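Local coordinates for protein RavA (PDB 6WO6) that is a Legionella pneumophila effector linked to cell invasion and probably acts inside the host cell, at residues Arg147-Ser151 and Phe171-Arg175; Lys166-Ala170 and Ser199-Phe203; Val87-Ile92 and Leu122-Leu127. The protein carries 2 engineered substitutions. One frame throughout, in Å; residues are numbered along the deposited sequence.

Contact 1: residues Arg147-Ser151 and Phe171-Arg175; sequences RSRVS and FAVRR
Arg147 lays the aliphatic part of its side chain over one face of the Phe171 ring, and this overlap carries most of the contact. CG of Arg147 lies 3.6 Å from the centroid of the Phe171 ring and 16° off its normal, shifted toward the rim, which meets the definition of a CH-pi contact. Arg147 CD follows, 4.0 Å from Phe171 CD1. The two side chains slide past each other in opposite directions. The helices themselves run nearly antiparallel (173° between the short segments), and their axes stay 11.9 Å apart, so the long side chains span the gap. The ring also abuts the opposing helix at its edge: Val150 CG1 sits near the ring plane, 4.0 Å from Phe171 CZ, and Ser151 N comes to the same rim. Val150 and Phe171 are buried here; both also touch Thr142, and Val150 reaches His103 and Leu107 of helix 102-107.

The guanidinium side is looser. A bend at chi3 (-65°) turns the end of the Arg147 side chain toward the next turn of helix 162-181. Arg174 CG lies over one guanidinium face, 4.0 Å from Arg147 NH2, while Arg147 NH1 approaches Arg175 CB to 3.6 Å. Arg175 is exposed, and the end of its side chain leads away. The guanidinium nitrogens Arg147 NH2 and Arg174 NH2 come within 4.3 Å, a meeting of like charges. Outside the two segments, Arg174 forms a salt bridge to Glu178 and a hydrogen bond to the carbonyl of Ala139, whereas Arg147 has no more than a long, weak ion pair with Glu178. The chemistry thus divides within a single residue: methylenes supply cohesion against the aromatic face, while at the charged end Glu178, held mainly by Arg174, and the Ala139 carbonyl probably offset the positive charges.

Contact 2: residues Lys166-Ala170 and Ser199-Phe203; sequences KVGHA and SCIEF
The Phe203 ring receives Ala170 CB squarely on one face, while the imidazole of His169 is met obliquely by Ser199 OG. The methyl of Ala170 lies over the centre of the Phe203 ring, 3.6 Å from its centroid and 10° off the normal, so the contact qualifies as CH-pi. Lys166 O and His169 CB approach the ring at a slant; the carbonyl oxygen of Lys166 stands 3.4 Å from Phe203 CZ and is also the acceptor for Ala170 N within its helix. Phe203 is the first residue to leave helical geometry after helix 197-202. Its CG, anti to the carbonyl carbon (chi1 -60°), carries the ring from that helix end to helix 162-181.

The polar groups gather beside the ring; Ser199 is buried, while Lys166, His169 and Glu202 are partly exposed. Lys166 bends at chi2 (-63°) and crosses the extended Glu202 side chain at about a right angle, bringing its amine to the carboxylate. The salt bridge is unequal in its two arms: Lys166 NZ donates to the syn lone pair of Glu202 OE2 at 2.8 Å, and its bond to Glu202 OE1, at 2.9 Å, is weak. His169 CB lies 3.6 Å from Ser199 OG. A water 3.1 Å from Ser199 OG also bonds weakly to His169 ND1; its separation from Glu202 OE1 is too short for that bond to be taken at face value. Lys166, His169 and Glu202 each touch a crystal neighbour, so these groups could settle differently in solution.

The contact joins the middle of helix 162-181 to the C-terminal end of helix 197-202, and with Val132 and Ala135 of helix 131-141 also on the Phe203 ring, three helices meet around one aromatic side chain in an all-helical fold.

Contact 3: residues Val87-Ile92 and Leu122-Leu127; sequences VKKRII and LAIDVL
Ile91 points into helix 120-127 and meets Ala123, Val126 and Leu127. From its root outward, Ile91 CB lies 4.1 Å from Val126 CG1, and there the side chain divides. The CG2 branch stands anti to the backbone N and packs against two residues at once, 3.6 Å from Val126 CG1 and 3.8 Å from Leu127 CD2. The CG1 branch runs out extended (chi2 175°), acting as a spacer that delivers the terminal methyl toward the N-terminal end of the segment 122-127: Ile91 CD1 rests 3.8 Å from Ala123 CA, against the backbone as well as the methyl. Ile91 and Leu127 side chains meet at about a right angle.

Val126 is the counterpart on the other helix. Its CG1 faces Ile91, while its CG2 meets the aliphatic chain of Lys88, with Lys88 CD 3.9 Å away. The lysine is buried, yet its amine is provided for by the carbonyls of Cys52 and Val49. One turn before Ile91, Val87 CB packs at 4.0 Å on Leu122 CD2, itself one turn before Val126. All the touching atoms across the contact are carbons, Lys88 contributing a methylene. The segment axes approach to 9.8 Å at a crossing angle of -40°.

Neighbouring helices and a loop cover the sides. Phe116 of helix 115-118 touches both Val87 and Ile91, Leu50 of helix 38-51 touches Leu122 and Val126, and Phe158, in a loop, lies against Ala123 and Leu127; the helix pair is thus packed among helices 38-51 and 115-118 in an all-helical chain without strands.

Overall arrangement
Contacts 1 and 2 share helix 162-181, using successive parts of it, and their segments alternate along the chain. Their centres are 10 Å apart and they touch directly: Val173 CG2, in segment 171-175, is 3.8 Å from Ser199 CB of contact 2. One helix therefore packs against 147-151 and against 199-203. Contact 3 precedes both in sequence and stands apart, its centre about 21 Å from that of contact 1 and about 20 Å from that of contact 2, with nearest atoms about 12 Å and 8 Å away. Contacts 1 and 2 lie about 11 and 6 Å from the centre of this elongated chain, contact 3 about 21 Å, on the N-terminal side.

Contact 1: residues Arg147-Ser151 and Phe171-Arg175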
# COMPACT_ATOMS: atom_id res chain seq x y z
N ARG A 147 5.88 -6.83 11.45
CA ARG A 147 4.61 -6.65 10.75
C ARG A 147 3.44 -7.19 11.56
O ARG A 147 2.41 -6.52 11.72
CB ARG A 147 4.68 -7.33 9.38
CG ARG A 147 3.58 -6.94 8.42
CD ARG A 147 3.91 -7.41 7.01
NE ARG A 147 5.08 -6.72 6.47
CZ ARG A 147 5.76 -7.13 5.40
NH1 ARG A 147 5.38 -8.23 4.76
NH2 ARG A 147 6.81 -6.45 4.98
N SER A 148 3.57 -8.40 12.10
CA SER A 148 2.48 -9.00 12.87
C SER A 148 2.38 -8.43 14.28
O SER A 148 1.33 -8.57 14.91
CB SER A 148 2.65 -10.52 12.94
OG SER A 148 3.89 -10.87 13.52
N ARG A 149 3.44 -7.80 14.79
CA ARG A 149 3.34 -7.21 16.12
C ARG A 149 2.59 -5.89 16.07
O ARG A 149 1.64 -5.68 16.84
CB ARG A 149 4.74 -7.02 16.72
CG ARG A 149 4.74 -6.38 18.10
CD ARG A 149 5.67 -7.09 19.07
NE ARG A 149 4.97 -8.12 19.84
CZ ARG A 149 4.25 -7.88 20.93
NH1 ARG A 149 3.65 -8.87 21.57
NH2 ARG A 149 4.12 -6.63 21.38
N VAL A 150 2.99 -4.99 15.16
CA VAL A 150 2.24 -3.76 14.89
C VAL A 150 0.75 -4.08 14.81
O VAL A 150 -0.05 -3.59 15.61
CB VAL A 150 2.72 -3.10 13.58
CG1 VAL A 150 1.81 -1.96 13.18
CG2 VAL A 150 4.15 -2.61 13.72
N SER A 151 0.39 -4.96 13.87
CA SER A 151 -1.00 -5.36 13.69
C SER A 151 -1.65 -5.74 15.02
O SER A 151 -2.73 -5.25 15.35
CB SER A 151 -1.08 -6.52 12.69
OG SER A 151 -2.41 -6.72 12.24
N PHE A 171 -1.15 -4.93 4.97
CA PHE A 171 -0.04 -5.82 5.31
C PHE A 171 -0.06 -7.06 4.44
O PHE A 171 1.00 -7.52 3.97
CB PHE A 171 -0.10 -6.20 6.79
CG PHE A 171 0.53 -5.18 7.70
CD1 PHE A 171 1.47 -4.29 7.22
CD2 PHE A 171 0.18 -5.12 9.04
CE1 PHE A 171 2.06 -3.36 8.06
CE2 PHE A 171 0.76 -4.19 9.88
CZ PHE A 171 1.70 -3.31 9.39
N ALA A 172 -1.24 -7.64 4.20
CA ALA A 172 -1.33 -8.82 3.35
C ALA A 172 -0.88 -8.52 1.93
O ALA A 172 -0.14 -9.31 1.32
CB ALA A 172 -2.77 -9.36 3.35
N VAL A 173 -1.32 -7.38 1.38
CA VAL A 173 -0.93 -7.03 0.01
C VAL A 173 0.58 -6.84 -0.08
O VAL A 173 1.22 -7.30 -1.04
CB VAL A 173 -1.71 -5.79 -0.46
CG1 VAL A 173 -1.09 -5.23 -1.73
CG2 VAL A 173 -3.16 -6.16 -0.70
N ARG A 174 1.17 -6.16 0.90
CA ARG A 174 2.63 -5.97 0.89
C ARG A 174 3.36 -7.31 0.97
O ARG A 174 4.31 -7.56 0.22
CB ARG A 174 3.04 -5.06 2.04
CG ARG A 174 4.55 -4.84 2.15
CD ARG A 174 5.02 -3.71 1.25
NE ARG A 174 6.46 -3.73 1.07
CZ ARG A 174 7.34 -3.20 1.92
NH1 ARG A 174 8.64 -3.26 1.66
NH2 ARG A 174 6.92 -2.60 3.02
N ARG A 175 2.91 -8.19 1.88
CA ARG A 175 3.55 -9.49 2.04
C ARG A 175 3.49 -10.30 0.75
O ARG A 175 4.47 -10.95 0.37
CB ARG A 175 2.89 -10.25 3.19
CG ARG A 175 3.37 -11.68 3.36
CD ARG A 175 2.43 -12.47 4.26
NE ARG A 175 1.06 -12.48 3.74
CZ ARG A 175 0.07 -13.20 4.26
NH1 ARG A 175 -1.14 -13.15 3.72
NH2 ARG A 175 0.29 -13.97 5.32

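Contact 2: residues Lys166-Ala170 and Ser199-Phe203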
# COMPACT_ATOMS: atom_id res chain seq x y z
N LYS A 166 -8.34 -2.58 7.68
CA LYS A 166 -7.57 -2.01 6.58
C LYS A 166 -6.08 -2.25 6.76
O LYS A 166 -5.36 -2.50 5.78
CB LYS A 166 -7.87 -0.52 6.44
CG LYS A 166 -9.30 -0.19 6.05
CD LYS A 166 -9.66 -0.74 4.68
CE LYS A 166 -11.12 -0.49 4.36
NZ LYS A 166 -11.56 -1.21 3.13
N VAL A 167 -5.59 -2.16 7.99
CA VAL A 167 -4.17 -2.42 8.24
C VAL A 167 -3.83 -3.87 7.92
O VAL A 167 -2.79 -4.16 7.30
CB VAL A 167 -3.79 -2.04 9.68
CG1 VAL A 167 -2.45 -2.65 10.07
CG2 VAL A 167 -3.75 -0.53 9.83
N GLY A 168 -4.69 -4.80 8.34
CA GLY A 168 -4.49 -6.19 7.96
C GLY A 168 -4.44 -6.38 6.45
O GLY A 168 -3.57 -7.09 5.93
N HIS A 169 -5.35 -5.72 5.73
CA HIS A 169 -5.41 -5.86 4.28
C HIS A 169 -4.13 -5.34 3.62
O HIS A 169 -3.55 -5.99 2.74
CB HIS A 169 -6.63 -5.13 3.74
CG HIS A 169 -7.93 -5.76 4.13
ND1 HIS A 169 -9.14 -5.11 4.02
CD2 HIS A 169 -8.22 -7.00 4.61
CE1 HIS A 169 -10.11 -5.90 4.42
NE2 HIS A 169 -9.58 -7.06 4.79
N ALA A 170 -3.68 -4.14 4.03
CA ALA A 170 -2.48 -3.56 3.44
C ALA A 170 -1.25 -4.41 3.74
O ALA A 170 -0.39 -4.60 2.87
CB ALA A 170 -2.29 -2.13 3.93
N SER A 199 -8.57 -5.20 -2.19
CA SER A 199 -7.39 -4.84 -1.40
C SER A 199 -6.27 -4.35 -2.30
O SER A 199 -5.55 -3.41 -1.94
CB SER A 199 -6.92 -6.03 -0.56
OG SER A 199 -7.76 -6.24 0.56
N CYS A 200 -6.10 -4.97 -3.47
CA CYS A 200 -5.09 -4.51 -4.42
C CYS A 200 -5.40 -3.11 -4.92
O CYS A 200 -4.50 -2.26 -5.03
CB CYS A 200 -4.98 -5.48 -5.60
SG CYS A 200 -4.34 -7.13 -5.20
N ILE A 201 -6.67 -2.83 -5.20
CA ILE A 201 -7.04 -1.52 -5.73
C ILE A 201 -6.94 -0.45 -4.65
O ILE A 201 -6.40 0.64 -4.88
CB ILE A 201 -8.45 -1.57 -6.35
CG1 ILE A 201 -8.45 -2.46 -7.59
CG2 ILE A 201 -8.95 -0.17 -6.68
CD1 ILE A 201 -9.81 -2.67 -8.20
N GLU A 202 -7.44 -0.74 -3.44
CA GLU A 202 -7.42 0.23 -2.36
C GLU A 202 -6.01 0.65 -2.00
O GLU A 202 -5.78 1.80 -1.60
CB GLU A 202 -8.13 -0.33 -1.12
CG GLU A 202 -9.59 0.09 -0.98
CD GLU A 202 -10.24 -0.47 0.27
OE1 GLU A 202 -9.59 -1.27 0.97
OE2 GLU A 202 -11.41 -0.11 0.55
N PHE A 203 -5.04 -0.25 -2.13
CA PHE A 203 -3.66 0.01 -1.75
C PHE A 203 -2.72 -0.12 -2.95
O PHE A 203 -1.63 -0.67 -2.85
CB PHE A 203 -3.21 -0.94 -0.63
CG PHE A 203 -4.03 -0.82 0.62
CD1 PHE A 203 -3.83 0.24 1.50
CD2 PHE A 203 -5.00 -1.76 0.93
CE1 PHE A 203 -4.59 0.35 2.66
CE2 PHE A 203 -5.76 -1.66 2.08
CZ PHE A 203 -5.55 -0.60 2.95
O HOH W 1 -9.45 -3.73 1.42

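Contact 3: residues Val87-Ile92 and Leu122-Leu127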
# COMPACT_ATOMS: atom_id res chain seq x y z
N VAL A 87 -4.54 12.58 21.85
CA VAL A 87 -5.07 11.53 20.99
C VAL A 87 -4.96 11.93 19.52
O VAL A 87 -4.40 11.19 18.69
CB VAL A 87 -6.53 11.21 21.37
CG1 VAL A 87 -7.15 10.26 20.35
CG2 VAL A 87 -6.60 10.61 22.76
N LYS A 88 -5.47 13.11 19.17
CA LYS A 88 -5.48 13.50 17.76
C LYS A 88 -4.06 13.71 17.23
O LYS A 88 -3.76 13.33 16.09
CB LYS A 88 -6.32 14.76 17.56
CG LYS A 88 -6.28 15.27 16.12
CD LYS A 88 -7.61 15.85 15.67
CE LYS A 88 -7.51 16.45 14.28
NZ LYS A 88 -8.80 17.03 13.81
N LYS A 89 -3.18 14.30 18.04
CA LYS A 89 -1.81 14.55 17.59
C LYS A 89 -1.08 13.23 17.33
O LYS A 89 -0.43 13.07 16.29
CB LYS A 89 -1.06 15.38 18.63
CG LYS A 89 0.38 15.69 18.28
CD LYS A 89 0.47 16.53 17.02
CE LYS A 89 1.43 15.93 16.00
NZ LYS A 89 1.22 16.49 14.64
N ARG A 90 -1.20 12.28 18.25
CA ARG A 90 -0.50 11.01 18.08
C ARG A 90 -1.07 10.20 16.92
O ARG A 90 -0.33 9.46 16.27
CB ARG A 90 -0.55 10.20 19.38
CG ARG A 90 0.24 10.83 20.51
CD ARG A 90 0.18 10.00 21.77
NE ARG A 90 0.81 10.68 22.89
CZ ARG A 90 0.91 10.18 24.11
NH1 ARG A 90 0.41 8.98 24.38
NH2 ARG A 90 1.51 10.87 25.07
N ILE A 91 -2.38 10.31 16.66
CA ILE A 91 -2.92 9.58 15.51
C ILE A 91 -2.51 10.25 14.20
O ILE A 91 -2.10 9.57 13.25
CB ILE A 91 -4.45 9.46 15.63
CG1 ILE A 91 -4.81 8.46 16.73
CG2 ILE A 91 -5.06 9.04 14.30
CD1 ILE A 91 -6.30 8.35 17.00
N ILE A 92 -2.59 11.58 14.13
CA ILE A 92 -2.31 12.27 12.87
C ILE A 92 -0.82 12.25 12.55
O ILE A 92 -0.44 12.25 11.37
CB ILE A 92 -2.89 13.70 12.94
CG1 ILE A 92 -4.35 13.69 12.50
CG2 ILE A 92 -2.07 14.68 12.10
CD1 ILE A 92 -4.59 13.03 11.16
N LEU A 122 -13.41 9.40 20.14
CA LEU A 122 -12.60 10.43 19.49
C LEU A 122 -11.54 9.81 18.59
O LEU A 122 -11.27 10.32 17.49
CB LEU A 122 -11.94 11.32 20.54
CG LEU A 122 -10.91 12.30 19.98
CD1 LEU A 122 -11.59 13.36 19.12
CD2 LEU A 122 -10.09 12.94 21.08
N ALA A 123 -10.93 8.71 19.02
CA ALA A 123 -9.93 8.03 18.19
C ALA A 123 -10.56 7.55 16.89
O ALA A 123 -10.00 7.76 15.81
CB ALA A 123 -9.31 6.87 18.96
N ILE A 124 -11.72 6.90 16.98
CA ILE A 124 -12.39 6.40 15.78
C ILE A 124 -12.81 7.55 14.88
O ILE A 124 -12.77 7.43 13.65
CB ILE A 124 -13.59 5.51 16.18
CG1 ILE A 124 -13.12 4.34 17.04
CG2 ILE A 124 -14.31 5.02 14.94
CD1 ILE A 124 -12.10 3.46 16.36
N ASP A 125 -13.22 8.68 15.47
CA ASP A 125 -13.63 9.82 14.66
C ASP A 125 -12.44 10.46 13.94
O ASP A 125 -12.57 10.91 12.80
CB ASP A 125 -14.35 10.85 15.53
CG ASP A 125 -15.70 10.36 16.01
OD1 ASP A 125 -16.31 9.54 15.30
OD2 ASP A 125 -16.15 10.79 17.09
N VAL A 126 -11.28 10.51 14.60
CA VAL A 126 -10.08 11.00 13.94
C VAL A 126 -9.65 10.04 12.84
O VAL A 126 -9.18 10.46 11.77
CB VAL A 126 -8.95 11.23 14.96
CG1 VAL A 126 -7.65 11.61 14.26
CG2 VAL A 126 -9.34 12.33 15.93
N LEU A 127 -9.81 8.73 13.07
CA LEU A 127 -9.43 7.74 12.07
C LEU A 127 -10.37 7.76 10.87
O LEU A 127 -9.98 7.33 9.78
CB LEU A 127 -9.40 6.35 12.69
CG LEU A 127 -8.25 6.06 13.64
CD1 LEU A 127 -8.46 4.73 14.36
CD2 LEU A 127 -6.93 6.05 12.89